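Local coordinates for protein fructose transport system repressor FruR (Pseudomonas putida, PDB 3O74) that probably binds regulatory DNA as a dual transcriptional regulator of the LacI family and takes fructose 1-phosphate as its preferred effector, at residues V85-R90 with F97-S102; A119-A124 with T150-R155; G178-A183 with R207-G212. All blocks are in the same frame, centred on the assembly; numbering follows the deposited sequence.

Contact 1: residues V85-R90 with F97-S102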
ATOM      1  N   VAL B  85      18.443   3.700  16.805  1.00 24.34           N
ATOM      2  CA  VAL B  85      17.255   2.932  16.456  1.00 25.30           C
ATOM      3  C   VAL B  85      16.007   3.704  16.857  1.00 26.05           C
ATOM      4  O   VAL B  85      15.815   4.027  18.031  1.00 26.52           O
ATOM      5  CB  VAL B  85      17.252   1.551  17.145  1.00 22.67           C
ATOM      6  CG1 VAL B  85      15.970   0.795  16.825  1.00 20.82           C
ATOM      7  CG2 VAL B  85      18.470   0.742  16.727  1.00 28.00           C
ATOM      8  N   ILE B  86      15.168   4.016  15.876  1.00 16.78           N
ATOM      9  CA  ILE B  86      13.926   4.735  16.137  1.00 19.48           C
ATOM     10  C   ILE B  86      12.737   3.835  15.846  1.00 21.76           C
ATOM     11  O   ILE B  86      12.523   3.433  14.702  1.00 17.45           O
ATOM     12  CB  ILE B  86      13.813   6.007  15.280  1.00 24.05           C
ATOM     13  CG1 ILE B  86      15.060   6.873  15.442  1.00 30.92           C
ATOM     14  CG2 ILE B  86      12.554   6.789  15.650  1.00 24.50           C
ATOM     15  CD1 ILE B  86      15.265   7.372  16.856  1.00 37.79           C
ATOM     16  N   ALA B  87      11.965   3.513  16.880  1.00 20.78           N
ATOM     17  CA  ALA B  87      10.771   2.690  16.701  1.00 17.96           C
ATOM     18  C   ALA B  87       9.647   3.509  16.084  1.00 18.86           C
ATOM     19  O   ALA B  87       9.497   4.693  16.377  1.00 19.26           O
ATOM     20  CB  ALA B  87      10.325   2.075  18.031  1.00 17.21           C
ATOM     21  N   ILE B  88       8.856   2.871  15.230  1.00 19.73           N
ATOM     22  CA  ILE B  88       7.712   3.527  14.616  1.00 18.19           C
ATOM     23  C   ILE B  88       6.471   2.651  14.745  1.00 20.19           C
ATOM     24  O   ILE B  88       6.505   1.462  14.423  1.00 22.70           O
ATOM     25  CB  ILE B  88       7.969   3.829  13.119  1.00 23.71           C
ATOM     26  CG1 ILE B  88       9.039   4.908  12.966  1.00 20.81           C
ATOM     27  CG2 ILE B  88       6.687   4.262  12.430  1.00 25.56           C
ATOM     28  CD1 ILE B  88       9.248   5.368  11.524  1.00 21.71           C
ATOM     29  N   ASP B  89       5.382   3.249  15.223  1.00 19.26           N
ATOM     30  CA  ASP B  89       4.096   2.562  15.367  1.00 23.07           C
ATOM     31  C   ASP B  89       4.093   1.518  16.482  1.00 22.27           C
ATOM     32  O   ASP B  89       3.218   1.525  17.342  1.00 32.03           O
ATOM     33  CB  ASP B  89       3.663   1.931  14.038  1.00 31.34           C
ATOM     34  CG  ASP B  89       2.242   1.395  14.078  1.00 51.13           C
ATOM     35  OD1 ASP B  89       1.980   0.449  14.849  1.00 61.46           O
ATOM     36  OD2 ASP B  89       1.384   1.918  13.335  1.00 55.49           O
ATOM     37  N   ARG B  90       5.069   0.620  16.466  1.00 23.10           N
ATOM     38  CA  ARG B  90       5.206  -0.355  17.536  1.00 23.92           C
ATOM     39  C   ARG B  90       6.385   0.012  18.431  1.00 24.37           C
ATOM     40  O   ARG B  90       7.530  -0.008  17.998  1.00 19.53           O
ATOM     41  CB  ARG B  90       5.388  -1.752  16.956  1.00 22.28           C
ATOM     42  CG  ARG B  90       4.270  -2.188  16.030  1.00 22.13           C
ATOM     43  CD  ARG B  90       4.549  -3.573  15.520  1.00 27.41           C
ATOM     44  NE  ARG B  90       3.544  -4.039  14.577  1.00 23.73           N
ATOM     45  CZ  ARG B  90       3.608  -5.215  13.971  1.00 23.00           C
ATOM     46  NH1 ARG B  90       4.629  -6.020  14.222  1.00 22.23           N
ATOM     47  NH2 ARG B  90       2.661  -5.589  13.118  1.00 23.44           N
ATOM     48  N   PHE B  97      14.944   2.997  24.195  1.00 23.71           N
ATOM     49  CA  PHE B  97      14.729   3.396  22.808  1.00 21.90           C
ATOM     50  C   PHE B  97      13.764   4.565  22.664  1.00 25.24           C
ATOM     51  O   PHE B  97      12.853   4.744  23.467  1.00 26.69           O
ATOM     52  CB  PHE B  97      14.203   2.214  21.984  1.00 22.17           C
ATOM     53  CG  PHE B  97      15.127   1.033  21.957  1.00 22.20           C
ATOM     54  CD1 PHE B  97      14.944  -0.030  22.826  1.00 23.62           C
ATOM     55  CD2 PHE B  97      16.178   0.981  21.054  1.00 21.39           C
ATOM     56  CE1 PHE B  97      15.797  -1.122  22.802  1.00 25.49           C
ATOM     57  CE2 PHE B  97      17.035  -0.104  21.027  1.00 24.22           C
ATOM     58  CZ  PHE B  97      16.845  -1.157  21.902  1.00 28.03           C
ATOM     59  N   CYS B  98      13.981   5.360  21.626  1.00 25.52           N
ATOM     60  CA  CYS B  98      13.032   6.382  21.215  1.00 23.77           C
ATOM     61  C   CYS B  98      11.972   5.744  20.317  1.00 24.16           C
ATOM     62  O   CYS B  98      12.308   5.064  19.345  1.00 24.30           O
ATOM     63  CB  CYS B  98      13.781   7.479  20.453  1.00 27.70           C
ATOM     64  SG  CYS B  98      12.752   8.771  19.776  0.81 55.09           S
ATOM     65  N   SER B  99      10.697   5.954  20.638  1.00 22.28           N
ATOM     66  CA  SER B  99       9.612   5.420  19.810  1.00 21.51           C
ATOM     67  C   SER B  99       8.629   6.514  19.424  1.00 20.44           C
ATOM     68  O   SER B  99       8.297   7.380  20.230  1.00 21.15           O
ATOM     69  CB  SER B  99       8.860   4.295  20.537  1.00 20.04           C
ATOM     70  OG  SER B  99       9.739   3.260  20.946  1.00 19.43           O
ATOM     71  N   VAL B 100       8.166   6.478  18.182  1.00 17.44           N
ATOM     72  CA  VAL B 100       7.092   7.369  17.764  1.00 16.46           C
ATOM     73  C   VAL B 100       5.876   6.533  17.391  1.00 19.89           C
ATOM     74  O   VAL B 100       5.937   5.709  16.481  1.00 21.42           O
ATOM     75  CB  VAL B 100       7.505   8.255  16.569  1.00 15.44           C
ATOM     76  CG1 VAL B 100       6.407   9.262  16.242  1.00 18.22           C
ATOM     77  CG2 VAL B 100       8.809   8.972  16.864  1.00 15.10           C
ATOM     78  N   ILE B 101       4.768   6.756  18.087  1.00 20.23           N
ATOM     79  CA  ILE B 101       3.595   5.906  17.938  1.00 22.66           C
ATOM     80  C   ILE B 101       2.305   6.717  17.951  1.00 26.41           C
ATOM     81  O   ILE B 101       2.327   7.927  18.171  1.00 24.94           O
ATOM     82  CB  ILE B 101       3.525   4.844  19.061  1.00 24.65           C
ATOM     83  CG1 ILE B 101       3.216   5.489  20.417  1.00 24.69           C
ATOM     84  CG2 ILE B 101       4.830   4.063  19.143  1.00 27.14           C
ATOM     85  CD1 ILE B 101       3.069   4.478  21.543  1.00 27.82           C
ATOM     86  N   SER B 102       1.184   6.047  17.694  1.00 26.39           N
ATOM     87  CA  SER B 102      -0.121   6.674  17.828  1.00 27.56           C
ATOM     88  C   SER B 102      -0.680   6.421  19.223  1.00 27.92           C
ATOM     89  O   SER B 102      -0.340   5.428  19.861  1.00 27.99           O
ATOM     90  CB  SER B 102      -1.078   6.166  16.752  1.00 33.37           C
ATOM     91  OG  SER B 102      -0.675   6.613  15.471  1.00 33.83           O
TER
HETATM   92  O   HOH W   1       0.689   3.101  17.266  1.00 36.25           O
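Ala87 bonds across the ladder between parallel strands 85-88 and 98-102 through both its N-H and its C=O. Its N-H runs to Cys98 O (2.9 Å) in the carbonyl plane, while its own O receives Val100 N (2.9 Å). That second bond is nearly straight, 173° at the hydrogen, yet the donor stands 36° out of the carbonyl plane. Asp89 N then closes on Val100 O at 2.8 Å. Beyond this bond a water takes over, donating to Asp89 O and accepting from Ser102 N, so the link between the strands outlasts their direct pairing. Arg90 forms a salt bridge with Asp42 and, with Asp89, bonds a glycerol probably left from crystallisation.

Packing follows on both faces. Ser99 OG, turned beside its own backbone N (chi1 -56°), sits 3.2 Å from Ala87 CB and takes its hydrogen bond from Leu92 N. On the other face the end of Ile86 reaches across, CD1 lying 3.9 Å from Cys98 CB. Val85 CB meets the Phe97 ring obliquely at CD2 (4.1 Å).

Strands 61-64 and 257-266 extend the sheet on the two outer edges of this pair. Helix 234-250 covers Ile88, Cys98 and Val100, and helix 15-30 also packs on Ile88 through Leu24.

Contact 2: residues A119-A124 with T150-R155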
ATOM      1  N   ALA B 119     -26.633   1.435  22.412  1.00 65.50           N
ATOM      2  CA  ALA B 119     -27.049   0.433  23.391  1.00 62.60           C
ATOM      3  C   ALA B 119     -27.043  -0.970  22.790  1.00 59.02           C
ATOM      4  O   ALA B 119     -28.077  -1.635  22.748  1.00 55.36           O
ATOM      5  CB  ALA B 119     -28.429   0.772  23.950  1.00 64.94           C
ATOM      6  N   PRO B 120     -25.873  -1.424  22.314  1.00 62.56           N
ATOM      7  CA  PRO B 120     -25.766  -2.768  21.740  1.00 58.99           C
ATOM      8  C   PRO B 120     -25.951  -3.848  22.801  1.00 56.29           C
ATOM      9  O   PRO B 120     -25.580  -3.650  23.958  1.00 56.77           O
ATOM     10  CB  PRO B 120     -24.338  -2.800  21.187  1.00 56.03           C
ATOM     11  CG  PRO B 120     -23.600  -1.793  21.991  1.00 56.12           C
ATOM     12  CD  PRO B 120     -24.586  -0.708  22.289  1.00 59.64           C
ATOM     13  N   ARG B 121     -26.530  -4.973  22.403  1.00 54.33           N
ATOM     14  CA  ARG B 121     -26.756  -6.088  23.313  1.00 57.67           C
ATOM     15  C   ARG B 121     -25.489  -6.928  23.429  1.00 46.51           C
ATOM     16  O   ARG B 121     -25.271  -7.623  24.422  1.00 46.57           O
ATOM     17  CB  ARG B 121     -27.927  -6.938  22.817  1.00 68.31           C
ATOM     18  CG  ARG B 121     -28.732  -7.612  23.913  1.00 79.95           C
ATOM     19  CD  ARG B 121     -28.130  -8.942  24.325  1.00 87.28           C
ATOM     20  NE  ARG B 121     -27.443  -8.870  25.611  1.00 91.31           N
ATOM     21  CZ  ARG B 121     -27.198  -9.926  26.378  1.00 96.21           C
ATOM     22  NH1 ARG B 121     -27.591 -11.131  25.985  1.00100.35           N
ATOM     23  NH2 ARG B 121     -26.568  -9.782  27.536  1.00 94.25           N
ATOM     24  N   SER B 122     -24.649  -6.842  22.404  1.00 42.30           N
ATOM     25  CA  SER B 122     -23.398  -7.582  22.361  1.00 41.09           C
ATOM     26  C   SER B 122     -22.352  -6.767  21.618  1.00 34.99           C
ATOM     27  O   SER B 122     -22.661  -6.082  20.644  1.00 37.03           O
ATOM     28  CB  SER B 122     -23.595  -8.929  21.665  1.00 44.62           C
ATOM     29  OG  SER B 122     -24.045  -8.753  20.332  1.00 44.36           O
ATOM     30  N   ILE B 123     -21.114  -6.843  22.084  1.00 38.43           N
ATOM     31  CA  ILE B 123     -20.018  -6.137  21.437  1.00 36.85           C
ATOM     32  C   ILE B 123     -18.780  -7.018  21.423  1.00 39.11           C
ATOM     33  O   ILE B 123     -18.528  -7.766  22.368  1.00 38.47           O
ATOM     34  CB  ILE B 123     -19.703  -4.799  22.144  1.00 36.86           C
ATOM     35  CG1 ILE B 123     -18.660  -4.009  21.355  1.00 37.68           C
ATOM     36  CG2 ILE B 123     -19.240  -5.036  23.578  1.00 40.88           C
ATOM     37  CD1 ILE B 123     -18.513  -2.569  21.805  1.00 38.29           C
ATOM     38  N   ALA B 124     -18.009  -6.937  20.345  1.00 32.60           N
ATOM     39  CA  ALA B 124     -16.834  -7.779  20.217  1.00 34.76           C
ATOM     40  C   ALA B 124     -15.617  -6.985  19.774  1.00 31.19           C
ATOM     41  O   ALA B 124     -15.734  -5.931  19.150  1.00 27.73           O
ATOM     42  CB  ALA B 124     -17.100  -8.921  19.252  1.00 38.17           C
ATOM     43  N   THR B 150     -23.282  -4.083  30.577  1.00 54.55           N
ATOM     44  CA  THR B 150     -23.929  -5.290  31.082  1.00 62.50           C
ATOM     45  C   THR B 150     -24.240  -6.324  29.995  1.00 64.56           C
ATOM     46  O   THR B 150     -24.772  -7.398  30.289  1.00 64.76           O
ATOM     47  CB  THR B 150     -25.228  -4.942  31.831  1.00 65.12           C
ATOM     48  OG1 THR B 150     -26.149  -4.321  30.926  1.00 65.57           O
ATOM     49  CG2 THR B 150     -24.936  -3.992  32.986  1.00 62.76           C
ATOM     50  N   GLY B 151     -23.911  -5.998  28.747  1.00 58.73           N
ATOM     51  CA  GLY B 151     -24.186  -6.882  27.624  1.00 55.03           C
ATOM     52  C   GLY B 151     -23.170  -7.996  27.439  1.00 51.79           C
ATOM     53  O   GLY B 151     -22.324  -8.230  28.304  1.00 48.43           O
ATOM     54  N   GLU B 152     -23.269  -8.698  26.312  1.00 48.34           N
ATOM     55  CA  GLU B 152     -22.312  -9.744  25.967  1.00 47.17           C
ATOM     56  C   GLU B 152     -21.049  -9.116  25.391  1.00 40.65           C
ATOM     57  O   GLU B 152     -21.121  -8.281  24.493  1.00 39.03           O
ATOM     58  CB  GLU B 152     -22.904 -10.697  24.928  1.00 56.04           C
ATOM     59  CG  GLU B 152     -24.347 -11.115  25.170  1.00 67.27           C
ATOM     60  CD  GLU B 152     -24.478 -12.237  26.182  1.00 79.50           C
ATOM     61  OE1 GLU B 152     -25.563 -12.854  26.245  1.00 86.20           O
ATOM     62  OE2 GLU B 152     -23.501 -12.507  26.910  1.00 81.69           O
ATOM     63  N   VAL B 153     -19.891  -9.521  25.903  1.00 35.70           N
ATOM     64  CA  VAL B 153     -18.617  -9.056  25.357  1.00 38.84           C
ATOM     65  C   VAL B 153     -17.752 -10.231  24.927  1.00 39.36           C
ATOM     66  O   VAL B 153     -17.596 -11.201  25.669  1.00 43.55           O
ATOM     67  CB  VAL B 153     -17.833  -8.202  26.364  1.00 42.00           C
ATOM     68  CG1 VAL B 153     -16.505  -7.745  25.759  1.00 40.08           C
ATOM     69  CG2 VAL B 153     -18.661  -7.009  26.801  1.00 47.17           C
ATOM     70  N   ARG B 154     -17.195 -10.142  23.724  1.00 32.97           N
ATOM     71  CA  ARG B 154     -16.303 -11.177  23.229  1.00 34.48           C
ATOM     72  C   ARG B 154     -15.029 -10.540  22.704  1.00 30.57           C
ATOM     73  O   ARG B 154     -15.065  -9.469  22.100  1.00 31.16           O
ATOM     74  CB  ARG B 154     -16.975 -11.982  22.118  1.00 36.42           C
ATOM     75  CG  ARG B 154     -18.207 -12.756  22.552  1.00 40.90           C
ATOM     76  CD  ARG B 154     -17.848 -13.959  23.408  1.00 45.62           C
ATOM     77  NE  ARG B 154     -19.015 -14.803  23.649  1.00 49.49           N
ATOM     78  CZ  ARG B 154     -19.946 -14.548  24.563  1.00 53.28           C
ATOM     79  NH1 ARG B 154     -19.849 -13.468  25.328  1.00 53.91           N
ATOM     80  NH2 ARG B 154     -20.977 -15.371  24.710  1.00 50.29           N
ATOM     81  N   ARG B 155     -13.904 -11.198  22.948  1.00 29.98           N
ATOM     82  CA  ARG B 155     -12.626 -10.734  22.430  1.00 35.93           C
ATOM     83  C   ARG B 155     -11.955 -11.865  21.670  1.00 37.14           C
ATOM     84  O   ARG B 155     -11.746 -12.952  22.213  1.00 37.10           O
ATOM     85  CB  ARG B 155     -11.724 -10.252  23.567  1.00 41.52           C
ATOM     86  CG  ARG B 155     -12.299  -9.092  24.356  1.00 45.04           C
ATOM     87  CD  ARG B 155     -11.580  -8.926  25.681  1.00 46.97           C
ATOM     88  NE  ARG B 155     -12.206  -7.912  26.525  1.00 45.73           N
ATOM     89  CZ  ARG B 155     -13.207  -8.152  27.366  1.00 47.50           C
ATOM     90  NH1 ARG B 155     -13.709  -9.375  27.479  1.00 41.13           N
ATOM     91  NH2 ARG B 155     -13.711  -7.164  28.094  1.00 46.78           N
TER
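Arg121 to Ala124 and Gly151 to Arg154 join the two strands of a beta-alpha-beta unit, in which helix 133-144 carries the chain from strand 122-128 to its parallel neighbour 152-158. Backbone bonds zigzag between them. Glu152 N donates to Arg121 O, and Glu152 O, turned almost straight at its donor, receives Ile123 N at 2.8 Å. Ile123 O in turn takes Arg154 N (3.0 Å) in the carbonyl plane. At the mouth of the ladder Gly151 CA comes within 3.5 Å of Arg121 O, an approach helped by the missing side chain.

Beside the start of the strands, the side chains of Arg121 and Glu152 cross obliquely. The arginine leads away from its partner strand at first, but bends at chi2 and chi3 bring the guanidinium back. Glu152 CG then lies over the centre of one face, 3.2 Å above the plane. The carboxylate plane is turned 46° from the guanidinium. Glu152 OE1 sits 2.7 Å from Arg121 NH1, a salt bridge whose hydrogen bond is weak because the N-H is badly aimed (115°). On the face bearing Ile123 and Val153, their CG2 methyls lie side by side, 3.8 Å apart, both residues touching Phe142 of helix 133-144. Ser122 OG turns to Asp182 N.

The chemistry thus divides the work. Well-directed backbone hydrogen bonds fix the register, whereas the Arg121-Glu152 pair probably depends more on charge attraction and on van der Waals packing of the Glu152 CG methylene over the guanidinium. Since Arg121 is exposed and both residues touch a crystal neighbour, its exact pose may owe something to the lattice.

Contact 3: residues G178-A183 with R207-G212; sequences GGLPDA and RQLQLG
The flat groups that Asp182 and Gln210 bring together are peptides rather than aromatic rings. The N-H of Gln210 approaches the carbonyl of Asp182 from a direction tilted 28° from its plane, and the Gln210 N to Asp182 O distance is 3.0 Å. The hydrogen itself is well aimed, 172° at H. The start of the Gln210 side chain gathers round the same oxygen, with CB 3.5 Å from Asp182 O. Its chain bends at chi2, and its end leads away from the other segment. The preceding carbonyl is met by carbon alone within this contact: Leu209 CB lies 3.4 Å from Pro181 O. Pro181 CG touches the Leu209 CD2 methyl at 4.2 Å.

One step along, Ala183 pairs with Gln210 as a parallel bridge. Their CB atoms are 3.9 Å apart on the same face of the sheet, and Ala183 CA gives a C-H contact to Gln210 O. This is where strands 183-186 and 210-214 begin to run together.

At the other end, Leu180 carries the contact with a single methyl. Its CG is anti to the carbonyl carbon (chi1 -58°) and its chain then extends, which lays CD1 across the backbone of Arg207, 3.7 Å from Arg207 N. Met170 of helix 163-177 packs on both Leu180 and Leu209, tying the loop to that helix. Asp182 OD2 accepts from Arg121 N, just before strand 122-128.

The chemistry is therefore lopsided. One straight backbone hydrogen bond, Gln210 N to Asp182 O, opens the pairing, which continues at Leu184. Before it the hydrogen bonding gives way, and the two loops are joined by aliphatic contacts.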
ATOM      1  N   GLY B 178     -24.050 -17.267  17.589  1.00 39.31           N
ATOM      2  CA  GLY B 178     -25.226 -17.727  16.876  1.00 44.19           C
ATOM      3  C   GLY B 178     -25.753 -16.644  15.954  1.00 47.79           C
ATOM      4  O   GLY B 178     -26.887 -16.717  15.480  1.00 49.89           O
ATOM      5  N   GLY B 179     -24.926 -15.633  15.707  1.00 42.71           N
ATOM      6  CA  GLY B 179     -25.293 -14.531  14.836  1.00 43.53           C
ATOM      7  C   GLY B 179     -24.298 -13.390  14.934  1.00 39.65           C
ATOM      8  O   GLY B 179     -23.273 -13.507  15.608  1.00 40.65           O
ATOM      9  N   LEU B 180     -24.590 -12.284  14.257  1.00 33.94           N
ATOM     10  CA  LEU B 180     -23.736 -11.105  14.336  1.00 32.93           C
ATOM     11  C   LEU B 180     -23.846 -10.465  15.717  1.00 32.94           C
ATOM     12  O   LEU B 180     -24.900 -10.528  16.353  1.00 39.44           O
ATOM     13  CB  LEU B 180     -24.126 -10.074  13.277  1.00 38.08           C
ATOM     14  CG  LEU B 180     -24.115 -10.484  11.807  1.00 44.53           C
ATOM     15  CD1 LEU B 180     -24.639  -9.342  10.951  1.00 46.44           C
ATOM     16  CD2 LEU B 180     -22.717 -10.880  11.373  1.00 45.48           C
ATOM     17  N   PRO B 181     -22.754  -9.845  16.184  1.00 34.95           N
ATOM     18  CA  PRO B 181     -22.829  -9.029  17.397  1.00 36.10           C
ATOM     19  C   PRO B 181     -23.491  -7.702  17.041  1.00 42.27           C
ATOM     20  O   PRO B 181     -23.496  -7.339  15.865  1.00 41.65           O
ATOM     21  CB  PRO B 181     -21.361  -8.800  17.746  1.00 29.37           C
ATOM     22  CG  PRO B 181     -20.667  -8.792  16.412  1.00 31.84           C
ATOM     23  CD  PRO B 181     -21.416  -9.797  15.561  1.00 26.38           C
ATOM     24  N   ASP B 182     -24.044  -6.996  18.021  1.00 38.58           N
ATOM     25  CA  ASP B 182     -24.648  -5.701  17.743  1.00 37.47           C
ATOM     26  C   ASP B 182     -23.591  -4.675  17.351  1.00 34.75           C
ATOM     27  O   ASP B 182     -23.871  -3.737  16.605  1.00 39.54           O
ATOM     28  CB  ASP B 182     -25.445  -5.204  18.945  1.00 41.16           C
ATOM     29  CG  ASP B 182     -26.768  -5.927  19.107  1.00 51.06           C
ATOM     30  OD1 ASP B 182     -27.108  -6.761  18.238  1.00 48.20           O
ATOM     31  OD2 ASP B 182     -27.471  -5.654  20.101  1.00 53.67           O
ATOM     32  N   ALA B 183     -22.373  -4.864  17.849  1.00 31.16           N
ATOM     33  CA  ALA B 183     -21.292  -3.914  17.607  1.00 31.77           C
ATOM     34  C   ALA B 183     -19.946  -4.622  17.534  1.00 30.71           C
ATOM     35  O   ALA B 183     -19.730  -5.643  18.192  1.00 29.67           O
ATOM     36  CB  ALA B 183     -21.268  -2.842  18.694  1.00 29.11           C
ATOM     37  N   ARG B 207     -26.391  -8.208   7.866  1.00 73.33           N
ATOM     38  CA  ARG B 207     -25.105  -7.525   7.716  1.00 71.37           C
ATOM     39  C   ARG B 207     -25.127  -6.113   8.301  1.00 71.01           C
ATOM     40  O   ARG B 207     -24.390  -5.240   7.848  1.00 71.52           O
ATOM     41  CB  ARG B 207     -24.715  -7.452   6.235  1.00 69.98           C
ATOM     42  CG  ARG B 207     -23.857  -8.612   5.756  1.00 70.63           C
ATOM     43  CD  ARG B 207     -24.388  -9.237   4.470  1.00 70.58           C
ATOM     44  NE  ARG B 207     -24.228  -8.378   3.299  1.00 68.28           N
ATOM     45  CZ  ARG B 207     -24.176  -8.828   2.049  1.00 67.51           C
ATOM     46  NH1 ARG B 207     -24.257 -10.130   1.807  1.00 68.36           N
ATOM     47  NH2 ARG B 207     -24.036  -7.981   1.038  1.00 64.87           N
ATOM     48  N   GLN B 208     -25.960  -5.896   9.315  1.00 73.98           N
ATOM     49  CA  GLN B 208     -26.226  -4.545   9.809  1.00 74.92           C
ATOM     50  C   GLN B 208     -25.750  -4.265  11.242  1.00 71.99           C
ATOM     51  O   GLN B 208     -26.526  -3.797  12.081  1.00 75.14           O
ATOM     52  CB  GLN B 208     -27.719  -4.232   9.671  1.00 79.12           C
ATOM     53  CG  GLN B 208     -28.626  -5.391  10.062  1.00 83.69           C
ATOM     54  CD  GLN B 208     -29.928  -5.408   9.281  1.00 86.57           C
ATOM     55  OE1 GLN B 208     -31.012  -5.468   9.859  1.00 87.83           O
ATOM     56  NE2 GLN B 208     -29.824  -5.354   7.957  1.00 85.94           N
ATOM     57  N   LEU B 209     -24.477  -4.539  11.514  1.00 63.45           N
ATOM     58  CA  LEU B 209     -23.885  -4.221  12.814  1.00 55.28           C
ATOM     59  C   LEU B 209     -23.283  -2.817  12.882  1.00 46.85           C
ATOM     60  O   LEU B 209     -23.062  -2.172  11.856  1.00 46.81           O
ATOM     61  CB  LEU B 209     -22.824  -5.258  13.212  1.00 56.61           C
ATOM     62  CG  LEU B 209     -21.964  -5.954  12.151  1.00 55.21           C
ATOM     63  CD1 LEU B 209     -21.571  -5.029  11.014  1.00 53.30           C
ATOM     64  CD2 LEU B 209     -20.729  -6.571  12.798  1.00 55.07           C
ATOM     65  N   GLN B 210     -23.033  -2.352  14.104  1.00 45.25           N
ATOM     66  CA  GLN B 210     -22.268  -1.129  14.334  1.00 41.89           C
ATOM     67  C   GLN B 210     -20.783  -1.450  14.204  1.00 36.34           C
ATOM     68  O   GLN B 210     -20.270  -2.295  14.938  1.00 36.63           O
ATOM     69  CB  GLN B 210     -22.543  -0.588  15.736  1.00 43.83           C
ATOM     70  CG  GLN B 210     -23.989  -0.205  15.992  1.00 55.52           C
ATOM     71  CD  GLN B 210     -24.277   1.238  15.639  1.00 60.35           C
ATOM     72  OE1 GLN B 210     -24.782   1.536  14.559  1.00 63.17           O
ATOM     73  NE2 GLN B 210     -23.959   2.144  16.555  1.00 61.67           N
ATOM     74  N   LEU B 211     -20.093  -0.773  13.288  1.00 32.36           N
ATOM     75  CA  LEU B 211     -18.691  -1.083  13.007  1.00 32.12           C
ATOM     76  C   LEU B 211     -17.728   0.048  13.335  1.00 33.51           C
ATOM     77  O   LEU B 211     -17.992   1.214  13.043  1.00 35.25           O
ATOM     78  CB  LEU B 211     -18.504  -1.471  11.540  1.00 31.87           C
ATOM     79  CG  LEU B 211     -18.959  -2.852  11.087  1.00 40.94           C
ATOM     80  CD1 LEU B 211     -18.663  -3.022   9.609  1.00 41.77           C
ATOM     81  CD2 LEU B 211     -18.268  -3.932  11.900  1.00 47.22           C
ATOM     82  N   GLY B 212     -16.592  -0.319  13.917  1.00 27.91           N
ATOM     83  CA  GLY B 212     -15.526   0.624  14.189  1.00 25.97           C
ATOM     84  C   GLY B 212     -14.182  -0.049  13.982  1.00 30.38           C
ATOM     85  O   GLY B 212     -14.019  -1.231  14.292  1.00 29.03           O
TER

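In the fold
Along the chain the three contacts come in series, and all are parallel pairings; the strands form one connected sheet order that runs through both lobes. Contact 1 lies across the chain's centre from the rest: its centre is 33 Å from that of contact 2 and 34 Å from that of contact 3. This matches the two-lobed LacI-family sugar-binding domain, with contact 1 in one lobe. Contacts 2 and 3, 10 Å apart between centres, touch through Asp182 in the run of neighbouring strands 210-214, 183-186, 122-128, 152-158, of which contact 3 pairs the first two and contact 2 the last two. The glycerol beside contact 1, probably from the crystallisation liquor, may mark an effector cleft between the lobes.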